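Local atomic coordinates of nitronate monooxygenase family protein (Pseudomonas aeruginosa, PDB entry 4QIT), a protein that is an FMN-dependent nitronate monooxygenase that uses molecular oxygen for the oxidative denitrification of alkyl nitronates, with propionate 3-nitronate as its best substrate. Residues L76-P81 with G141-D146; F100-A105 with P287-F292; A247-P252 with A258-A263. The protein carries 1 engineered substitution. All blocks are in the same frame, centred on the assembly; numbering follows the deposited sequence.

In the fold
The chain builds a TIM barrel with FMN at the C-terminal ends of its strands. Contact 1 comes first: the chain leaves strand 72-77, runs through helix 86-101, and returns after the neighbouring strand 135-139, where 141-146 meets 76-81. Contact 2 opens within that excursion, at the end of helix 86-101, and closes much later at 287-292, so the two loops cross. It ties this helix to the loop that follows strand 283-285. Contact 3 is a short closure lying wholly between the two segments of contact 2; it joins the turn after the last barrel strand, 241-244, to helix 258-265. Contacts 1 and 3 lie on opposite sides of the chain's centre.

Contact 1 of 3, residues L76-P81 with G141-D146; sequences LFCHRP and GAPPRD. With FMN (flavin mononucleotide), chain C; NIE (nitroethane), chain D.
At the C-terminal rim of the TIM barrel, the ring of Phe77 turns an edge toward the flavin, while the next residue, Cys78, packs against Gly141, Ala142 and Pro143. FMN N3 lies in the plane of the phenyl ring, 3.2 Å from Phe77 CE1, and the nitroethane approaches obliquely, its C1 3.2 Å from Phe77 CZ. Phe140 meets the Phe77 ring edge-to-face. The imidazole of His79 has CB of Phe77 at its edge and forms an edge-to-face pair with Tyr305. Here the adjacent parallel strands 72-77 and 135-139 run out into loops; Phe77, at the end of its strand, faces the ligand pocket, and Cys78, the first residue beyond it, faces the neighbouring loop.

Side chains of Phe77 and Cys78 point in different directions: the former away from 141-146, the latter toward it. With SG anti to its own backbone N (chi1 -161°), Cys78 lays its sulfur beside the Ala142-Pro143 peptide, 3.8 Å from Pro143 N, and SG also touches Pro143 CG at 4.0 Å. The interaction is apolar and buried. Gly141 O, which has no polar partner in the model, rests 3.5 Å from Cys78 CB.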
loop_
_atom_site.group_PDB
_atom_site.type_symbol
_atom_site.label_atom_id
_atom_site.label_comp_id
_atom_site.label_asym_id
_atom_site.label_seq_id
_atom_site.Cartn_x
_atom_site.Cartn_y
_atom_site.Cartn_z
ATOM N N LEU A 76 -10.234 -22.165 2.473
ATOM C CA LEU A 76 -11.127 -22.320 1.327
ATOM C C LEU A 76 -11.488 -20.969 0.723
ATOM O O LEU A 76 -11.753 -20.000 1.442
ATOM C CB LEU A 76 -12.409 -23.065 1.733
ATOM C CG LEU A 76 -12.184 -24.507 2.219
ATOM C CD1 LEU A 76 -12.006 -24.558 3.731
ATOM C CD2 LEU A 76 -13.300 -25.444 1.765
ATOM N N PHE A 77 -11.516 -20.914 -0.603
ATOM C CA PHE A 77 -11.992 -19.717 -1.285
ATOM C C PHE A 77 -13.505 -19.621 -1.149
ATOM O O PHE A 77 -14.212 -20.630 -1.230
ATOM C CB PHE A 77 -11.630 -19.750 -2.766
ATOM C CG PHE A 77 -10.146 -19.740 -3.044
ATOM C CD1 PHE A 77 -9.222 -19.574 -2.019
ATOM C CD2 PHE A 77 -9.689 -19.878 -4.341
ATOM C CE1 PHE A 77 -7.863 -19.573 -2.292
ATOM C CE2 PHE A 77 -8.338 -19.868 -4.627
ATOM C CZ PHE A 77 -7.419 -19.719 -3.596
ATOM N N CYS A 78 -13.996 -18.403 -0.951
ATOM C CA CYS A 78 -15.413 -18.155 -0.722
ATOM C C CYS A 78 -15.857 -17.000 -1.616
ATOM O O CYS A 78 -16.597 -16.101 -1.198
ATOM C CB CYS A 78 -15.633 -17.806 0.752
ATOM S SG CYS A 78 -17.338 -17.992 1.331
ATOM N N HIS A 79 -15.371 -17.023 -2.849
ATOM C CA HIS A 79 -15.749 -16.034 -3.853
ATOM C C HIS A 79 -17.207 -16.219 -4.299
ATOM O O HIS A 79 -17.817 -17.267 -4.055
ATOM C CB HIS A 79 -14.817 -16.145 -5.065
ATOM C CG HIS A 79 -14.673 -17.546 -5.589
ATOM N ND1 HIS A 79 -13.967 -18.523 -4.922
ATOM C CD2 HIS A 79 -15.136 -18.116 -6.726
ATOM C CE1 HIS A 79 -14.003 -19.642 -5.627
ATOM N NE2 HIS A 79 -14.705 -19.426 -6.722
ATOM N N ARG A 80 -17.758 -15.193 -4.946
ATOM C CA ARG A 80 -19.013 -15.350 -5.676
ATOM C C ARG A 80 -18.786 -16.422 -6.726
ATOM O O ARG A 80 -17.799 -16.352 -7.467
ATOM C CB ARG A 80 -19.395 -14.041 -6.358
ATOM C CG ARG A 80 -20.561 -14.188 -7.339
ATOM C CD ARG A 80 -20.837 -12.896 -8.098
ATOM N NE ARG A 80 -19.635 -12.322 -8.713
ATOM C CZ ARG A 80 -19.033 -12.820 -9.791
ATOM N NH1 ARG A 80 -19.504 -13.918 -10.377
ATOM N NH2 ARG A 80 -17.949 -12.227 -10.281
ATOM N N PRO A 81 -19.674 -17.432 -6.787
ATOM C CA PRO A 81 -19.494 -18.494 -7.781
ATOM C C PRO A 81 -19.354 -17.931 -9.196
ATOM O O PRO A 81 -20.124 -17.056 -9.603
ATOM C CB PRO A 81 -20.776 -19.321 -7.640
ATOM C CG PRO A 81 -21.135 -19.168 -6.196
ATOM C CD PRO A 81 -20.802 -17.714 -5.883
ATOM N N GLY A 141 -14.472 -13.710 0.745
ATOM C CA GLY A 141 -15.780 -13.469 1.340
ATOM C C GLY A 141 -15.962 -14.265 2.618
ATOM O O GLY A 141 -15.133 -15.117 2.966
ATOM N N ALA A 142 -17.056 -13.992 3.324
ATOM C CA ALA A 142 -17.387 -14.759 4.516
ATOM C C ALA A 142 -18.580 -15.645 4.193
ATOM O O ALA A 142 -19.496 -15.223 3.477
ATOM C CB ALA A 142 -17.711 -13.840 5.670
ATOM N N PRO A 143 -18.579 -16.878 4.710
ATOM C CA PRO A 143 -19.753 -17.733 4.536
ATOM C C PRO A 143 -20.924 -17.179 5.340
ATOM O O PRO A 143 -20.718 -16.320 6.202
ATOM C CB PRO A 143 -19.311 -19.066 5.153
ATOM C CG PRO A 143 -17.806 -19.016 5.164
ATOM C CD PRO A 143 -17.478 -17.579 5.393
ATOM N N PRO A 144 -22.146 -17.663 5.064
ATOM C CA PRO A 144 -23.271 -17.288 5.923
ATOM C C PRO A 144 -22.996 -17.587 7.400
ATOM O O PRO A 144 -22.267 -18.527 7.735
ATOM C CB PRO A 144 -24.409 -18.176 5.411
ATOM C CG PRO A 144 -24.078 -18.417 3.982
ATOM C CD PRO A 144 -22.570 -18.503 3.929
ATOM N N ARG A 145 -23.585 -16.777 8.273
ATOM C CA ARG A 145 -23.401 -16.909 9.714
ATOM C C ARG A 145 -23.688 -18.316 10.242
ATOM O O ARG A 145 -22.966 -18.822 11.104
ATOM C CB ARG A 145 -24.280 -15.889 10.437
ATOM C CG ARG A 145 -24.385 -16.111 11.931
ATOM C CD ARG A 145 -23.687 -15.008 12.700
ATOM N NE ARG A 145 -24.445 -14.621 13.887
ATOM C CZ ARG A 145 -24.111 -13.612 14.686
ATOM N NH1 ARG A 145 -23.034 -12.885 14.422
ATOM N NH2 ARG A 145 -24.855 -13.327 15.748
ATOM N N ASP A 146 -24.729 -18.955 9.713
ATOM C CA ASP A 146 -25.114 -20.280 10.198
ATOM C C ASP A 146 -24.065 -21.347 9.884
ATOM O O ASP A 146 -23.926 -22.317 10.626
ATOM C CB ASP A 146 -26.484 -20.697 9.652
ATOM C CG ASP A 146 -26.444 -21.047 8.178
ATOM O OD1 ASP A 146 -26.028 -20.188 7.370
ATOM O OD2 ASP A 146 -26.818 -22.186 7.826
HETATM N N1 FMN C . -4.524 -16.580 0.511
HETATM C C2 FMN C . -5.616 -17.438 0.522
HETATM O O2 FMN C . -6.594 -17.147 1.198
HETATM N N3 FMN C . -5.611 -18.619 -0.185
HETATM C C4 FMN C . -4.503 -18.933 -0.944
HETATM O O4 FMN C . -4.457 -19.968 -1.602
HETATM C C4A FMN C . -3.418 -18.076 -0.967
HETATM N N5 FMN C . -2.335 -18.418 -1.734
HETATM C C5A FMN C . -1.225 -17.609 -1.772
HETATM C C6 FMN C . -0.148 -18.005 -2.552
HETATM C C7 FMN C . 0.994 -17.234 -2.614
HETATM C C7M FMN C . 2.126 -17.742 -3.462
HETATM C C8 FMN C . 1.056 -16.034 -1.906
HETATM C C8M FMN C . 2.286 -15.175 -1.980
HETATM C C9 FMN C . -0.036 -15.635 -1.126
HETATM C C9A FMN C . -1.189 -16.425 -1.048
HETATM N N10 FMN C . -2.291 -16.062 -0.273
HETATM C C10 FMN C . -3.410 -16.891 -0.242
HETATM C "C1'" FMN C . -2.287 -14.765 0.496
HETATM C "C2'" FMN C . -1.824 -14.921 1.934
HETATM O "O2'" FMN C . -2.850 -15.506 2.693
HETATM C "C3'" FMN C . -1.498 -13.570 2.555
HETATM O "O3'" FMN C . -2.502 -12.611 2.296
HETATM C "C4'" FMN C . -0.214 -13.074 1.930
HETATM O "O4'" FMN C . 0.651 -14.170 1.693
HETATM C "C5'" FMN C . 0.462 -12.122 2.900
HETATM O "O5'" FMN C . 1.386 -11.423 2.123
HETATM P P FMN C . 2.943 -11.744 2.189
HETATM O O1P FMN C . 3.264 -12.413 3.499
HETATM O O2P FMN C . 3.656 -10.441 1.992
HETATM O O3P FMN C . 3.190 -12.691 1.063
HETATM N N3 NIE D . -3.137 -16.976 -4.774
HETATM C C1 NIE D . -5.475 -17.353 -4.617
HETATM C C2 NIE D . -4.131 -17.981 -4.910
HETATM O O4 NIE D . -3.170 -16.236 -3.795
HETATM O O5 NIE D . -2.439 -16.592 -5.882
#

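Contact 2 of 3, residues F100-A105 with P287-F292; sequences FAEFGA and PNRMFF
Glu102 reaches across to Arg289 from the turn that follows helix 86-101. Its CB sits 4.0 Å above one face of the Phe103 ring, displaced toward the rim. From CG the chain runs extended (chi2 -169°) and delivers the carboxylate to the guanidinium, which comes from the opposite direction. OE1 uses its syn lone pair to accept from Arg289 NH2, with Glu102 OE1 and Arg289 NH2 2.5 Å apart, a length whose exact value is doubtful. OE2 takes the other nitrogen, with Glu102 OE2 and Arg289 NH1 3.0 Å apart, again from the syn side but somewhat out of the carboxylate plane. The result is an end-on, two-pronged salt bridge in which the two planes are only 23° apart, and the pairing of both oxygens limits rotation of either group.

Glu102 lies within the Schellman motif that ends the helix. Ala105 N bonds to Phe100 O and Gly104 N closes onto Ala101 O in a type I turn, with Gly104 at the C-prime position; Phe103 N also reaches Phe100 O, from the opposite face of its carbonyl plane to Ala105 N. On the other side, Arg289 belongs to the type I turn from Asn288 to Phe291, which also holds an Asx turn: Asn288 OD1 accepts from Met290 N at 3.0 Å. A bend in the arginine at chi3 (63°) directs the guanidinium to the carboxylate, and the Arg289 side chain also touches Leu99 of helix 86-101 and Phe327.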
loop_
_atom_site.group_PDB
_atom_site.type_symbol
_atom_site.label_atom_id
_atom_site.label_comp_id
_atom_site.label_asym_id
_atom_site.label_seq_id
_atom_site.Cartn_x
_atom_site.Cartn_y
_atom_site.Cartn_z
ATOM N N PHE A 100 -0.281 -19.461 -27.355
ATOM C CA PHE A 100 -0.266 -20.918 -27.393
ATOM C C PHE A 100 0.550 -21.397 -28.587
ATOM O O PHE A 100 1.310 -22.368 -28.482
ATOM C CB PHE A 100 -1.692 -21.471 -27.479
ATOM C CG PHE A 100 -2.435 -21.472 -26.166
ATOM C CD1 PHE A 100 -2.344 -22.557 -25.309
ATOM C CD2 PHE A 100 -3.235 -20.394 -25.797
ATOM C CE1 PHE A 100 -3.035 -22.572 -24.112
ATOM C CE2 PHE A 100 -3.922 -20.399 -24.587
ATOM C CZ PHE A 100 -3.822 -21.488 -23.748
ATOM N N ALA A 101 0.407 -20.696 -29.712
ATOM C CA ALA A 101 1.064 -21.090 -30.960
ATOM C C ALA A 101 2.588 -20.998 -30.878
ATOM O O ALA A 101 3.294 -21.755 -31.553
ATOM C CB ALA A 101 0.529 -20.264 -32.134
ATOM N N GLU A 102 3.097 -20.083 -30.052
ATOM C CA GLU A 102 4.539 -19.991 -29.794
ATOM C C GLU A 102 5.117 -21.320 -29.314
ATOM O O GLU A 102 6.306 -21.617 -29.510
ATOM C CB GLU A 102 4.824 -18.939 -28.716
ATOM C CG GLU A 102 4.716 -17.494 -29.157
ATOM C CD GLU A 102 5.259 -16.536 -28.106
ATOM O OE1 GLU A 102 4.691 -15.435 -27.957
ATOM O OE2 GLU A 102 6.264 -16.887 -27.449
ATOM N N PHE A 103 4.273 -22.106 -28.655
ATOM C CA PHE A 103 4.699 -23.357 -28.051
ATOM C C PHE A 103 4.105 -24.557 -28.769
ATOM O O PHE A 103 4.090 -25.669 -28.237
ATOM C CB PHE A 103 4.333 -23.338 -26.572
ATOM C CG PHE A 103 4.874 -22.138 -25.865
ATOM C CD1 PHE A 103 6.244 -22.008 -25.678
ATOM C CD2 PHE A 103 4.034 -21.121 -25.430
ATOM C CE1 PHE A 103 6.782 -20.894 -25.054
ATOM C CE2 PHE A 103 4.557 -19.999 -24.801
ATOM C CZ PHE A 103 5.933 -19.883 -24.611
ATOM N N GLY A 104 3.624 -24.312 -29.984
ATOM C CA GLY A 104 3.142 -25.372 -30.854
ATOM C C GLY A 104 1.813 -25.923 -30.395
ATOM O O GLY A 104 1.434 -27.043 -30.743
ATOM N N ALA A 105 1.102 -25.130 -29.602
ATOM C CA ALA A 105 -0.127 -25.599 -28.986
ATOM C C ALA A 105 -1.334 -24.800 -29.466
ATOM O O ALA A 105 -1.201 -23.730 -30.067
ATOM C CB ALA A 105 -0.013 -25.536 -27.467
ATOM N N PRO A 287 6.162 -9.842 -12.056
ATOM C CA PRO A 287 5.554 -9.664 -13.382
ATOM C C PRO A 287 6.284 -10.410 -14.499
ATOM O O PRO A 287 7.519 -10.510 -14.534
ATOM C CB PRO A 287 5.603 -8.141 -13.608
ATOM C CG PRO A 287 6.597 -7.634 -12.611
ATOM C CD PRO A 287 6.568 -8.561 -11.444
ATOM N N ASN A 288 5.487 -10.950 -15.408
ATOM C CA ASN A 288 6.005 -11.675 -16.558
ATOM C C ASN A 288 5.047 -11.494 -17.732
ATOM O O ASN A 288 4.280 -10.539 -17.762
ATOM C CB ASN A 288 6.253 -13.147 -16.213
ATOM C CG ASN A 288 4.994 -13.878 -15.769
ATOM O OD1 ASN A 288 3.869 -13.450 -16.031
ATOM N ND2 ASN A 288 5.192 -15.013 -15.107
ATOM N N ARG A 289 5.056 -12.422 -18.687
ATOM C CA ARG A 289 4.239 -12.237 -19.888
ATOM C C ARG A 289 2.728 -12.336 -19.647
ATOM O O ARG A 289 1.933 -11.838 -20.457
ATOM C CB ARG A 289 4.707 -13.181 -21.004
ATOM C CG ARG A 289 6.157 -12.934 -21.389
ATOM C CD ARG A 289 6.594 -13.813 -22.548
ATOM N NE ARG A 289 5.841 -13.531 -23.768
ATOM C CZ ARG A 289 5.897 -14.293 -24.856
ATOM N NH1 ARG A 289 6.659 -15.370 -24.863
ATOM N NH2 ARG A 289 5.182 -13.979 -25.927
ATOM N N MET A 290 2.327 -12.933 -18.526
ATOM C CA MET A 290 0.915 -12.951 -18.161
ATOM C C MET A 290 0.419 -11.657 -17.526
ATOM O O MET A 290 -0.772 -11.536 -17.243
ATOM C CB MET A 290 0.591 -14.127 -17.233
ATOM C CG MET A 290 0.494 -15.466 -17.933
ATOM S SD MET A 290 -0.606 -15.419 -19.376
ATOM C CE MET A 290 -2.130 -14.743 -18.694
ATOM N N PHE A 291 1.314 -10.695 -17.309
ATOM C CA PHE A 291 0.942 -9.426 -16.678
ATOM C C PHE A 291 0.788 -8.355 -17.751
ATOM O O PHE A 291 1.723 -7.598 -18.026
ATOM C CB PHE A 291 2.020 -8.959 -15.688
ATOM C CG PHE A 291 2.068 -9.726 -14.385
ATOM C CD1 PHE A 291 2.316 -11.096 -14.361
ATOM C CD2 PHE A 291 1.959 -9.047 -13.173
ATOM C CE1 PHE A 291 2.414 -11.781 -13.157
ATOM C CE2 PHE A 291 2.059 -9.722 -11.968
ATOM C CZ PHE A 291 2.279 -11.091 -11.958
ATOM N N PHE A 292 -0.386 -8.278 -18.361
ATOM C CA PHE A 292 -0.611 -7.235 -19.354
ATOM C C PHE A 292 -1.817 -6.362 -19.030
ATOM O O PHE A 292 -2.554 -6.619 -18.072
ATOM C CB PHE A 292 -0.684 -7.816 -20.773
ATOM C CG PHE A 292 -1.724 -8.880 -20.952
ATOM C CD1 PHE A 292 -1.419 -10.212 -20.719
ATOM C CD2 PHE A 292 -3.001 -8.552 -21.388
ATOM C CE1 PHE A 292 -2.375 -11.198 -20.895
ATOM C CE2 PHE A 292 -3.957 -9.527 -21.570
ATOM C CZ PHE A 292 -3.648 -10.856 -21.322
#

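Contact 3 of 3, residues A247-P252 with A258-A263; sequences AFVLCP and AAYREA
Arg261 supplies the polar contacts, donating from NH1 to Cys251 O at 3.0 Å in a nearly straight bond (168°). Its extended chain from CG to NE spans the gap to the turn at Leu250 and Cys251. Cys251 O lies in the guanidinium plane, although NH1 stands well above the plane of that carbonyl. A water bridges the same Arg261 NH1, at 2.9 Å, to Leu250 O, at 2.7 Å. NE bonds instead to Ala256 O, so one arginine fastens both the turn and the link between the segments.

Apolar contact follows from Leu250 CD2, which lies against the helix backbone 3.7 Å from Arg261 CA and close to the CB and CG methylenes of the same residue.

The CH-pi contact belongs to Val249 and Tyr260, crossing at about a right angle: Val249 CG1 stands over one ring face, 4.0 Å from the centroid of the Tyr260 ring. Tyr260 OH bonds to Trp331 O, and the tyrosine also touches the flavin. Thus the short helix that begins at FMN-binding Thr246, directly after Gly245 and the last strand of the TIM barrel, is packed against a wall of the cofactor pocket.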
loop_
_atom_site.group_PDB
_atom_site.type_symbol
_atom_site.label_atom_id
_atom_site.label_comp_id
_atom_site.label_asym_id
_atom_site.label_seq_id
_atom_site.Cartn_x
_atom_site.Cartn_y
_atom_site.Cartn_z
ATOM N N ALA A 247 7.387 -15.136 2.869
ATOM C CA ALA A 247 8.522 -15.582 3.696
ATOM C C ALA A 247 8.729 -17.100 3.690
ATOM O O ALA A 247 9.861 -17.567 3.900
ATOM C CB ALA A 247 8.374 -15.084 5.112
ATOM N N PHE A 248 7.662 -17.865 3.445
ATOM C CA PHE A 248 7.744 -19.329 3.496
ATOM C C PHE A 248 7.868 -19.989 2.128
ATOM O O PHE A 248 8.032 -21.205 2.041
ATOM C CB PHE A 248 6.568 -19.936 4.280
ATOM C CG PHE A 248 6.638 -19.681 5.762
ATOM C CD1 PHE A 248 7.363 -20.529 6.589
ATOM C CD2 PHE A 248 6.021 -18.575 6.317
ATOM C CE1 PHE A 248 7.448 -20.303 7.953
ATOM C CE2 PHE A 248 6.097 -18.333 7.681
ATOM C CZ PHE A 248 6.822 -19.197 8.499
ATOM N N VAL A 249 7.808 -19.199 1.059
ATOM C CA VAL A 249 7.844 -19.758 -0.293
ATOM C C VAL A 249 9.130 -20.533 -0.594
ATOM O O VAL A 249 9.096 -21.616 -1.189
ATOM C CB VAL A 249 7.598 -18.670 -1.362
ATOM C CG1 VAL A 249 7.834 -19.225 -2.754
ATOM C CG2 VAL A 249 6.163 -18.142 -1.238
ATOM N N LEU A 250 10.260 -19.977 -0.167
ATOM C CA LEU A 250 11.563 -20.605 -0.402
ATOM C C LEU A 250 11.889 -21.778 0.524
ATOM O O LEU A 250 12.929 -22.426 0.357
ATOM C CB LEU A 250 12.678 -19.561 -0.325
ATOM C CG LEU A 250 12.622 -18.452 -1.370
ATOM C CD1 LEU A 250 13.760 -17.489 -1.120
ATOM C CD2 LEU A 250 12.710 -19.016 -2.782
ATOM N N CYS A 251 11.024 -22.051 1.496
ATOM C CA CYS A 251 11.241 -23.204 2.374
ATOM C C CYS A 251 11.263 -24.460 1.517
ATOM O O CYS A 251 10.497 -24.578 0.563
ATOM C CB CYS A 251 10.138 -23.327 3.424
ATOM S SG CYS A 251 10.106 -21.985 4.616
ATOM N N PRO A 252 12.155 -25.400 1.842
ATOM C CA PRO A 252 12.275 -26.640 1.070
ATOM C C PRO A 252 10.995 -27.475 1.129
ATOM O O PRO A 252 10.749 -28.280 0.221
ATOM C CB PRO A 252 13.441 -27.371 1.757
ATOM C CG PRO A 252 13.507 -26.778 3.126
ATOM C CD PRO A 252 13.149 -25.331 2.925
ATOM N N ALA A 258 11.504 -25.012 -9.163
ATOM C CA ALA A 258 12.829 -24.413 -9.234
ATOM C C ALA A 258 12.821 -23.019 -9.852
ATOM O O ALA A 258 13.545 -22.123 -9.407
ATOM C CB ALA A 258 13.784 -25.327 -10.003
ATOM N N ALA A 259 12.003 -22.829 -10.879
ATOM C CA ALA A 259 11.977 -21.531 -11.535
ATOM C C ALA A 259 11.425 -20.458 -10.590
ATOM O O ALA A 259 11.914 -19.325 -10.571
ATOM C CB ALA A 259 11.169 -21.595 -12.823
ATOM N N TYR A 260 10.408 -20.818 -9.815
ATOM C CA TYR A 260 9.814 -19.900 -8.839
ATOM C C TYR A 260 10.849 -19.513 -7.782
ATOM O O TYR A 260 11.017 -18.334 -7.455
ATOM C CB TYR A 260 8.610 -20.602 -8.221
ATOM C CG TYR A 260 7.629 -19.788 -7.388
ATOM C CD1 TYR A 260 7.851 -18.451 -7.065
ATOM C CD2 TYR A 260 6.466 -20.389 -6.926
ATOM C CE1 TYR A 260 6.926 -17.748 -6.288
ATOM C CE2 TYR A 260 5.546 -19.703 -6.166
ATOM C CZ TYR A 260 5.772 -18.386 -5.848
ATOM O OH TYR A 260 4.826 -17.735 -5.070
ATOM N N ARG A 261 11.567 -20.502 -7.255
ATOM C CA ARG A 261 12.604 -20.233 -6.260
ATOM C C ARG A 261 13.707 -19.340 -6.821
ATOM O O ARG A 261 14.105 -18.363 -6.180
ATOM C CB ARG A 261 13.189 -21.549 -5.727
ATOM C CG ARG A 261 12.161 -22.414 -5.030
ATOM C CD ARG A 261 12.683 -23.819 -4.796
ATOM N NE ARG A 261 11.604 -24.704 -4.366
ATOM C CZ ARG A 261 11.192 -24.825 -3.109
ATOM N NH1 ARG A 261 11.794 -24.142 -2.136
ATOM N NH2 ARG A 261 10.185 -25.638 -2.825
ATOM N N GLU A 262 14.185 -19.663 -8.018
ATOM C CA GLU A 262 15.195 -18.841 -8.693
ATOM C C GLU A 262 14.706 -17.401 -8.905
ATOM O O GLU A 262 15.447 -16.445 -8.664
ATOM C CB GLU A 262 15.577 -19.467 -10.037
ATOM C CG GLU A 262 16.371 -18.567 -10.953
ATOM C CD GLU A 262 16.685 -19.220 -12.288
ATOM O OE1 GLU A 262 15.740 -19.658 -12.986
ATOM O OE2 GLU A 262 17.882 -19.295 -12.640
ATOM N N ALA A 263 13.460 -17.261 -9.356
ATOM C CA ALA A 263 12.841 -15.955 -9.577
ATOM C C ALA A 263 12.818 -15.129 -8.293
ATOM O O ALA A 263 13.186 -13.948 -8.290
ATOM C CB ALA A 263 11.426 -16.133 -10.099
HETATM O O HOH W 1 14.139 -22.444 -2.081
#